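Side-chain contacts in PfkB (Polaromonas sp. JS666, PDB 4DU5), which probably transfers the gamma-phosphate of ATP to a sugar or related carbohydrate substrate, as a member of the PfkB (ribokinase-like) family of carbohydrate kinases: residues A[32-37]-A[133-138]; A[160-163]-A[168-171]; A[60-65]-A[75-80]. All coordinates share one frame; numbering follows the deposited sequence.

Interaction 1 of 3, residues A[32-37]-A[133-138]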
loop_
_atom_site.group_PDB
_atom_site.type_symbol
_atom_site.label_atom_id
_atom_site.label_comp_id
_atom_site.label_asym_id
_atom_site.label_seq_id
_atom_site.Cartn_x
_atom_site.Cartn_y
_atom_site.Cartn_z
ATOM N N PHE A 32 -8.271 -3.216 21.909
ATOM C CA PHE A 32 -8.352 -2.188 20.887
ATOM C C PHE A 32 -7.022 -2.072 20.144
ATOM O O PHE A 32 -5.958 -2.018 20.761
ATOM C CB PHE A 32 -8.719 -0.843 21.517
ATOM C CG PHE A 32 -10.150 -0.756 21.931
ATOM C CD1 PHE A 32 -10.630 -1.498 23.032
ATOM C CD2 PHE A 32 -11.052 0.047 21.226
ATOM C CE1 PHE A 32 -11.994 -1.421 23.434
ATOM C CE2 PHE A 32 -12.404 0.122 21.610
ATOM C CZ PHE A 32 -12.874 -0.612 22.720
ATOM N N GLY A 33 -7.068 -1.998 18.822
ATOM C CA GLY A 33 -5.818 -1.858 18.095
ATOM C C GLY A 33 -5.901 -2.062 16.604
ATOM O O GLY A 33 -6.913 -2.512 16.063
ATOM N N GLU A 34 -4.803 -1.722 15.948
ATOM C CA GLU A 34 -4.751 -1.754 14.512
ATOM C C GLU A 34 -4.061 -2.999 14.062
ATOM O O GLU A 34 -2.930 -3.255 14.451
ATOM C CB GLU A 34 -3.995 -0.547 14.009
ATOM C CG GLU A 34 -3.556 -0.713 12.612
ATOM C CD GLU A 34 -3.283 0.593 11.894
ATOM O OE1 GLU A 34 -2.869 1.581 12.545
ATOM O OE2 GLU A 34 -3.476 0.611 10.655
ATOM N N ALA A 35 -4.729 -3.786 13.240
ATOM C CA ALA A 35 -4.010 -4.811 12.505
ATOM C C ALA A 35 -3.607 -4.241 11.166
ATOM O O ALA A 35 -4.248 -3.349 10.655
ATOM C CB ALA A 35 -4.866 -6.039 12.316
HETATM N N MSE A 36 -2.526 -4.762 10.612
HETATM C CA MSE A 36 -2.105 -4.458 9.256
HETATM C C MSE A 36 -1.769 -5.756 8.563
HETATM O O MSE A 36 -1.536 -6.762 9.221
HETATM C CB MSE A 36 -0.864 -3.580 9.267
HETATM C CG MSE A 36 -1.027 -2.276 9.979
HETATM SE SE MSE A 36 0.681 -1.747 10.747
HETATM C CE MSE A 36 0.625 -2.802 12.436
HETATM N N MSE A 37 -1.759 -5.724 7.233
HETATM C CA MSE A 37 -1.308 -6.838 6.422
HETATM C C MSE A 37 0.216 -6.784 6.340
HETATM O O MSE A 37 0.823 -5.724 6.136
HETATM C CB MSE A 37 -1.944 -6.818 5.029
HETATM C CG MSE A 37 -1.754 -8.106 4.242
HETATM SE SE MSE A 37 -2.403 -8.107 2.347
HETATM C CE MSE A 37 -1.162 -6.772 1.590
ATOM N N LYS A 133 0.123 5.268 7.833
ATOM C CA LYS A 133 -0.345 6.629 8.069
ATOM C C LYS A 133 -1.733 6.774 7.488
ATOM O O LYS A 133 -2.044 6.238 6.417
ATOM C CB LYS A 133 0.583 7.668 7.442
ATOM C CG LYS A 133 1.717 8.148 8.325
ATOM C CD LYS A 133 2.979 8.546 7.470
ATOM C CE LYS A 133 3.323 10.077 7.461
ATOM N NZ LYS A 133 2.718 10.919 6.349
ATOM N N GLY A 134 -2.576 7.475 8.235
ATOM C CA GLY A 134 -3.891 7.867 7.772
ATOM C C GLY A 134 -4.837 6.720 7.479
ATOM O O GLY A 134 -5.806 6.924 6.745
ATOM N N SER A 135 -4.575 5.546 8.081
ATOM C CA SER A 135 -5.354 4.320 7.882
ATOM C C SER A 135 -6.670 4.384 8.622
ATOM O O SER A 135 -6.866 5.260 9.471
ATOM C CB SER A 135 -4.580 3.101 8.373
ATOM O OG SER A 135 -4.725 2.974 9.771
ATOM N N ALA A 136 -7.562 3.438 8.319
ATOM C CA ALA A 136 -8.893 3.421 8.905
ATOM C C ALA A 136 -8.786 3.390 10.422
ATOM O O ALA A 136 -9.323 4.248 11.094
ATOM C CB ALA A 136 -9.692 2.241 8.380
ATOM N N ALA A 137 -8.059 2.412 10.952
ATOM C CA ALA A 137 -7.755 2.336 12.383
ATOM C C ALA A 137 -7.202 3.615 12.996
ATOM O O ALA A 137 -7.506 3.899 14.139
ATOM C CB ALA A 137 -6.807 1.179 12.665
ATOM N N SER A 138 -6.398 4.396 12.282
ATOM C CA SER A 138 -5.892 5.621 12.924
ATOM C C SER A 138 -7.013 6.615 13.194
ATOM O O SER A 138 -6.883 7.497 14.036
ATOM C CB SER A 138 -4.711 6.268 12.186
ATOM O OG SER A 138 -5.102 6.979 11.038
#

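Interaction 2 of 3, residues A[160-163]-A[168-171]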
loop_
_atom_site.group_PDB
_atom_site.type_symbol
_atom_site.label_atom_id
_atom_site.label_comp_id
_atom_site.label_asym_id
_atom_site.label_seq_id
_atom_site.Cartn_x
_atom_site.Cartn_y
_atom_site.Cartn_z
ATOM N N GLY A 160 1.110 0.003 24.343
ATOM C CA GLY A 160 1.619 1.316 24.012
ATOM C C GLY A 160 1.376 1.704 22.556
ATOM O O GLY A 160 1.537 2.870 22.199
ATOM N N VAL A 161 0.992 0.745 21.712
ATOM C CA VAL A 161 0.820 1.007 20.284
ATOM C C VAL A 161 -0.480 1.758 20.030
ATOM O O VAL A 161 -0.441 2.928 19.647
ATOM C CB VAL A 161 0.875 -0.244 19.444
ATOM C CG1 VAL A 161 0.749 0.107 18.019
ATOM C CG2 VAL A 161 2.182 -0.931 19.660
ATOM N N PHE A 162 -1.624 1.119 20.269
ATOM C CA PHE A 162 -2.893 1.797 20.066
ATOM C C PHE A 162 -2.897 3.286 20.486
ATOM O O PHE A 162 -3.238 4.153 19.687
ATOM C CB PHE A 162 -4.034 1.041 20.720
ATOM C CG PHE A 162 -5.378 1.605 20.411
ATOM C CD1 PHE A 162 -5.767 1.823 19.091
ATOM C CD2 PHE A 162 -6.282 1.906 21.446
ATOM C CE1 PHE A 162 -7.048 2.350 18.792
ATOM C CE2 PHE A 162 -7.581 2.444 21.155
ATOM C CZ PHE A 162 -7.960 2.659 19.822
ATOM N N PRO A 163 -2.470 3.598 21.710
ATOM C CA PRO A 163 -2.456 5.030 22.035
ATOM C C PRO A 163 -1.500 5.897 21.189
ATOM O O PRO A 163 -1.673 7.117 21.149
ATOM C CB PRO A 163 -2.032 5.049 23.494
ATOM C CG PRO A 163 -1.291 3.804 23.672
ATOM C CD PRO A 163 -1.984 2.780 22.829
ATOM N N THR A 168 -6.262 10.947 17.884
ATOM C CA THR A 168 -7.610 10.527 18.287
ATOM C C THR A 168 -7.656 9.183 19.034
ATOM O O THR A 168 -8.670 8.847 19.660
ATOM C CB THR A 168 -8.649 10.517 17.100
ATOM O OG1 THR A 168 -8.452 9.364 16.260
ATOM C CG2 THR A 168 -8.556 11.793 16.259
ATOM N N THR A 169 -6.568 8.422 18.983
ATOM C CA THR A 169 -6.538 7.117 19.657
ATOM C C THR A 169 -6.192 7.181 21.151
ATOM O O THR A 169 -6.729 6.407 21.950
ATOM C CB THR A 169 -5.584 6.140 18.985
ATOM O OG1 THR A 169 -4.317 6.786 18.751
ATOM C CG2 THR A 169 -6.192 5.565 17.689
ATOM N N LEU A 170 -5.289 8.092 21.518
ATOM C CA LEU A 170 -4.940 8.343 22.922
ATOM C C LEU A 170 -6.149 8.607 23.817
ATOM O O LEU A 170 -6.361 7.870 24.785
ATOM C CB LEU A 170 -3.913 9.465 23.034
ATOM C CG LEU A 170 -3.255 9.700 24.396
ATOM C CD1 LEU A 170 -2.803 8.398 25.089
ATOM C CD2 LEU A 170 -2.076 10.693 24.251
ATOM N N PRO A 171 -6.963 9.634 23.495
ATOM C CA PRO A 171 -8.230 9.797 24.208
ATOM C C PRO A 171 -8.983 8.465 24.447
ATOM O O PRO A 171 -9.457 8.214 25.573
ATOM C CB PRO A 171 -9.053 10.704 23.270
ATOM C CG PRO A 171 -8.184 10.931 22.049
ATOM C CD PRO A 171 -6.779 10.701 22.505
#

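Interaction 3 of 3, residues A[60-65]-A[75-80]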
loop_
_atom_site.group_PDB
_atom_site.type_symbol
_atom_site.label_atom_id
_atom_site.label_comp_id
_atom_site.label_asym_id
_atom_site.label_seq_id
_atom_site.Cartn_x
_atom_site.Cartn_y
_atom_site.Cartn_z
ATOM N N ALA A 60 0.186 -5.549 17.294
ATOM C CA ALA A 60 0.508 -5.994 18.619
ATOM C C ALA A 60 -0.667 -6.478 19.406
ATOM O O ALA A 60 -0.627 -7.463 20.075
ATOM C CB ALA A 60 1.150 -4.855 19.355
ATOM N N GLU A 61 -1.734 -5.748 19.327
ATOM C CA GLU A 61 -2.905 -6.168 20.042
ATOM C C GLU A 61 -3.479 -7.425 19.431
ATOM O O GLU A 61 -3.972 -8.299 20.154
ATOM C CB GLU A 61 -3.929 -5.048 20.132
ATOM C CG GLU A 61 -3.510 -4.015 21.156
ATOM C CD GLU A 61 -2.900 -2.773 20.510
ATOM O OE1 GLU A 61 -2.571 -1.827 21.259
ATOM O OE2 GLU A 61 -2.784 -2.733 19.253
ATOM N N THR A 62 -3.381 -7.547 18.111
ATOM C CA THR A 62 -4.003 -8.689 17.475
ATOM C C THR A 62 -3.239 -9.961 17.735
ATOM O O THR A 62 -3.849 -10.983 17.977
ATOM C CB THR A 62 -4.265 -8.475 15.974
ATOM O OG1 THR A 62 -3.015 -8.348 15.248
ATOM C CG2 THR A 62 -5.116 -7.249 15.804
ATOM N N ASN A 63 -1.907 -9.899 17.672
ATOM C CA ASN A 63 -1.069 -11.064 18.016
ATOM C C ASN A 63 -1.446 -11.578 19.405
ATOM O O ASN A 63 -1.622 -12.798 19.585
ATOM C CB ASN A 63 0.417 -10.734 17.941
ATOM C CG ASN A 63 0.812 -10.149 16.585
ATOM O OD1 ASN A 63 0.351 -10.624 15.530
ATOM N ND2 ASN A 63 1.665 -9.112 16.598
ATOM N N VAL A 64 -1.635 -10.676 20.366
ATOM C CA VAL A 64 -2.017 -11.115 21.699
ATOM C C VAL A 64 -3.412 -11.782 21.651
ATOM O O VAL A 64 -3.673 -12.812 22.325
ATOM C CB VAL A 64 -1.918 -9.956 22.757
ATOM C CG1 VAL A 64 -2.604 -10.283 24.065
ATOM C CG2 VAL A 64 -0.513 -9.659 23.049
ATOM N N ALA A 65 -4.293 -11.197 20.833
ATOM C CA ALA A 65 -5.652 -11.682 20.702
ATOM C C ALA A 65 -5.662 -13.097 20.107
ATOM O O ALA A 65 -6.312 -13.958 20.620
ATOM C CB ALA A 65 -6.460 -10.725 19.899
ATOM N N VAL A 75 -12.444 -13.963 23.076
ATOM C CA VAL A 75 -11.775 -12.693 22.838
ATOM C C VAL A 75 -12.505 -11.864 21.786
ATOM O O VAL A 75 -12.820 -12.361 20.682
ATOM C CB VAL A 75 -10.339 -12.919 22.330
ATOM C CG1 VAL A 75 -9.627 -11.591 22.112
ATOM C CG2 VAL A 75 -9.558 -13.830 23.280
ATOM N N GLY A 76 -12.741 -10.597 22.119
ATOM C CA GLY A 76 -13.317 -9.655 21.189
ATOM C C GLY A 76 -12.329 -8.573 20.825
ATOM O O GLY A 76 -11.699 -7.981 21.720
ATOM N N TRP A 77 -12.201 -8.304 19.520
ATOM C CA TRP A 77 -11.321 -7.261 19.003
ATOM C C TRP A 77 -12.079 -6.076 18.425
ATOM O O TRP A 77 -13.061 -6.248 17.704
ATOM C CB TRP A 77 -10.446 -7.855 17.930
ATOM C CG TRP A 77 -9.576 -6.876 17.184
ATOM C CD1 TRP A 77 -8.834 -5.845 17.714
ATOM C CD2 TRP A 77 -9.324 -6.870 15.775
ATOM N NE1 TRP A 77 -8.157 -5.191 16.715
ATOM C CE2 TRP A 77 -8.444 -5.794 15.515
ATOM C CE3 TRP A 77 -9.769 -7.657 14.706
ATOM C CZ2 TRP A 77 -7.996 -5.499 14.239
ATOM C CZ3 TRP A 77 -9.349 -7.357 13.442
ATOM C CH2 TRP A 77 -8.457 -6.294 13.211
ATOM N N ALA A 78 -11.615 -4.873 18.726
ATOM C CA ALA A 78 -12.228 -3.674 18.193
ATOM C C ALA A 78 -11.247 -2.925 17.288
ATOM O O ALA A 78 -10.116 -2.626 17.692
ATOM C CB ALA A 78 -12.672 -2.793 19.313
ATOM N N SER A 79 -11.671 -2.619 16.067
ATOM C CA SER A 79 -10.804 -1.937 15.101
ATOM C C SER A 79 -11.586 -1.332 13.892
ATOM O O SER A 79 -12.821 -1.473 13.772
ATOM C CB SER A 79 -9.697 -2.892 14.629
ATOM O OG SER A 79 -8.519 -2.207 14.275
ATOM N N ARG A 80 -10.863 -0.642 13.011
ATOM C CA ARG A 80 -11.415 -0.210 11.736
ATOM C C ARG A 80 -10.514 -0.816 10.695
ATOM O O ARG A 80 -9.332 -1.018 10.959
ATOM C CB ARG A 80 -11.371 1.323 11.589
ATOM C CG ARG A 80 -12.074 2.155 12.673
ATOM C CD ARG A 80 -12.199 3.596 12.196
ATOM N NE ARG A 80 -13.251 3.650 11.188
ATOM C CZ ARG A 80 -14.521 3.945 11.456
ATOM N NH1 ARG A 80 -14.883 4.269 12.683
ATOM N NH2 ARG A 80 -15.424 3.918 10.501
#

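Interaction 1 of 3, residues A[32-37]-A[133-138]
Glu-34 reaches out along Ala-137 and ends at Ser-135, giving the contact an apolar half and a polar half. The close part is this whole run of the glutamate. Its stem passes over Ala-137 CB, which lies 3.6 Å from Glu-34 CB and 3.8 Å from its CG and approaches the carboxylate carbon as well. Alanine suits this place because its methyl is also backed by Ser-79 of strand 75-81. Glu-34 CG stands anti to the backbone N (chi1 163°), and the chain beyond it is extended, which carries the carboxylate past the methyl to the serine. There Ser-135 OG donates to Glu-34 OE2 at 2.8 Å, reaching it from above the carboxylate plane, 38° out of it. The same OG receives a weak bond from Ser-138 N, 3.3 Å long. Glu-34 OE1 has a long, weak ion pair with Arg-132.

In the ribokinase-like fold a large alpha/beta domain carries a small beta-sheet lid, and both segments run between the two. Residues 32-37 leave strand 27-32 of the main sheet and enter lid strand 36-41, while 133-138 follow lid strand 128-131 and turn back towards the main domain. The contact therefore ties the two connections together beside the base of the lid.

The loose side is the start of the second segment, where Lys-133 and Gly-134 are exposed. The lysine side chain sets off away from the segment of Glu-34 and packs on Lys-111 of the second subunit, and Gly-134 adopts a positive phi that glycine accepts readily.

Interaction 2 of 3, residues A[160-163]-A[168-171]
Phe-162 and Thr-169 meet obliquely, the threonine set over the rim of the aromatic ring and not above its middle. Thr-169 CB stands 4.1 Å above the ring plane near the rim, and its methyl CG2 reaches past the rim beside Phe-162 CE1, making the closest side-chain approach at 3.5 Å. A branched residue suits this position because its two arms do different work: the methyl packs at the ring's border while the hydroxyl turns to the backbone of the same phenylalanine. Thr-169 OG1 sits between its own backbone N and carbonyl carbon (chi1 48°), which brings it to 3.0 Å from Phe-162 O. That hydroxyl has its stronger partner in Ser-166 O. Ile-165 N adds a weak hydrogen bond to the same OG1.

Phe-162 CG is anti to the backbone N (chi1 -173°), and from there the ring extends to the threonine, with Phe-32 and Met-140 also touching it. Beside this pair runs a second. Pro-163 CB faces Leu-170 CD1 at 3.8 Å, an apolar contact. Separately, Leu-170 CB rests at the same distance from Pro-163 O. Proline offers a rigid, compact surface here, against which one branch of the leucine lies.

The segments bracket the turn between strand 153-159 and helix 169-182, the first link of a beta-alpha-beta crossover that goes on to the parallel neighbouring strand 186-190. Chemically, a buried hydroxyl surrounded by backbone groups of the turn, with a threonine at the rim of an aromatic ring and a proline-leucine pair next to it, implies that the first-turn region of helix 169-182 is joined to residues 162-163 by polar and apolar contacts together.

Interaction 3 of 3, residues A[60-65]-A[75-80]
The indole NE1 of Trp-77, whose ring lies against Thr-62, donates a hydrogen bond to Gly-33 O, and this helps set how the ring is turned against the helix. Tryptophan is apt here because it offers a broad apolar face while its one polar atom is satisfied elsewhere. Onto that face comes Thr-62 CG2, 3.5 Å above the ring plane and offset toward the rim. The methyl is nearest to Trp-77 CE2, at 3.6 Å, on the bond shared by the two rings. Its line to the centroid of the five-membered ring runs 28° off the normal, a CH-pi contact over the face. The opposite face of the indole carries Ser-79 CA from its own strand.

Threonine divides its two branches between helix and tryptophan. With OG1 lying between the backbone N and the carbonyl carbon (chi1 65°), the hydroxyl bonds to Gly-59 O just ahead of the segment, and the methyl is left facing the indole. One helical turn on, Ala-65 CB meets Val-75 CG1 at 4.0 Å. The small alanine lets the helix approach the strand at this end, and the branched valine supplies the apolar partner.

Helix 60-70 belongs to the helical layer packed on the central sheet of the alpha/beta, ribokinase-like domain. It lies on strand 75-81, which runs between strands 100-106 and 27-32 of that main, largely parallel sheet. Ala-65 also touches Thr-31 of strand 27-32, while Met-94 of helix 85-95 touches both Thr-62 and Trp-77.

The three contacts adjoin, with the centres of interactions 1 and 2 about 11 Å apart, those of 1 and 3 likewise, and those of 2 and 3 about 14 Å. Interaction 3 is nested within the chain loop closed by interaction 1, and interaction 2 follows both. Phe-32 CB lies 3.5 Å from Phe-162 CE2, joining the first two. A probable hydrogen bond from Trp-77 NE1 to Gly-33 O, 3.0 Å, joins 1 and 3, and another from Phe-162 N to Glu-61 OE1, 3.2 Å, joins 2 and 3. In PfkB kinases the sugar binds between lid and main sheet, so interaction 1, at the lid connections, probably lies near that site.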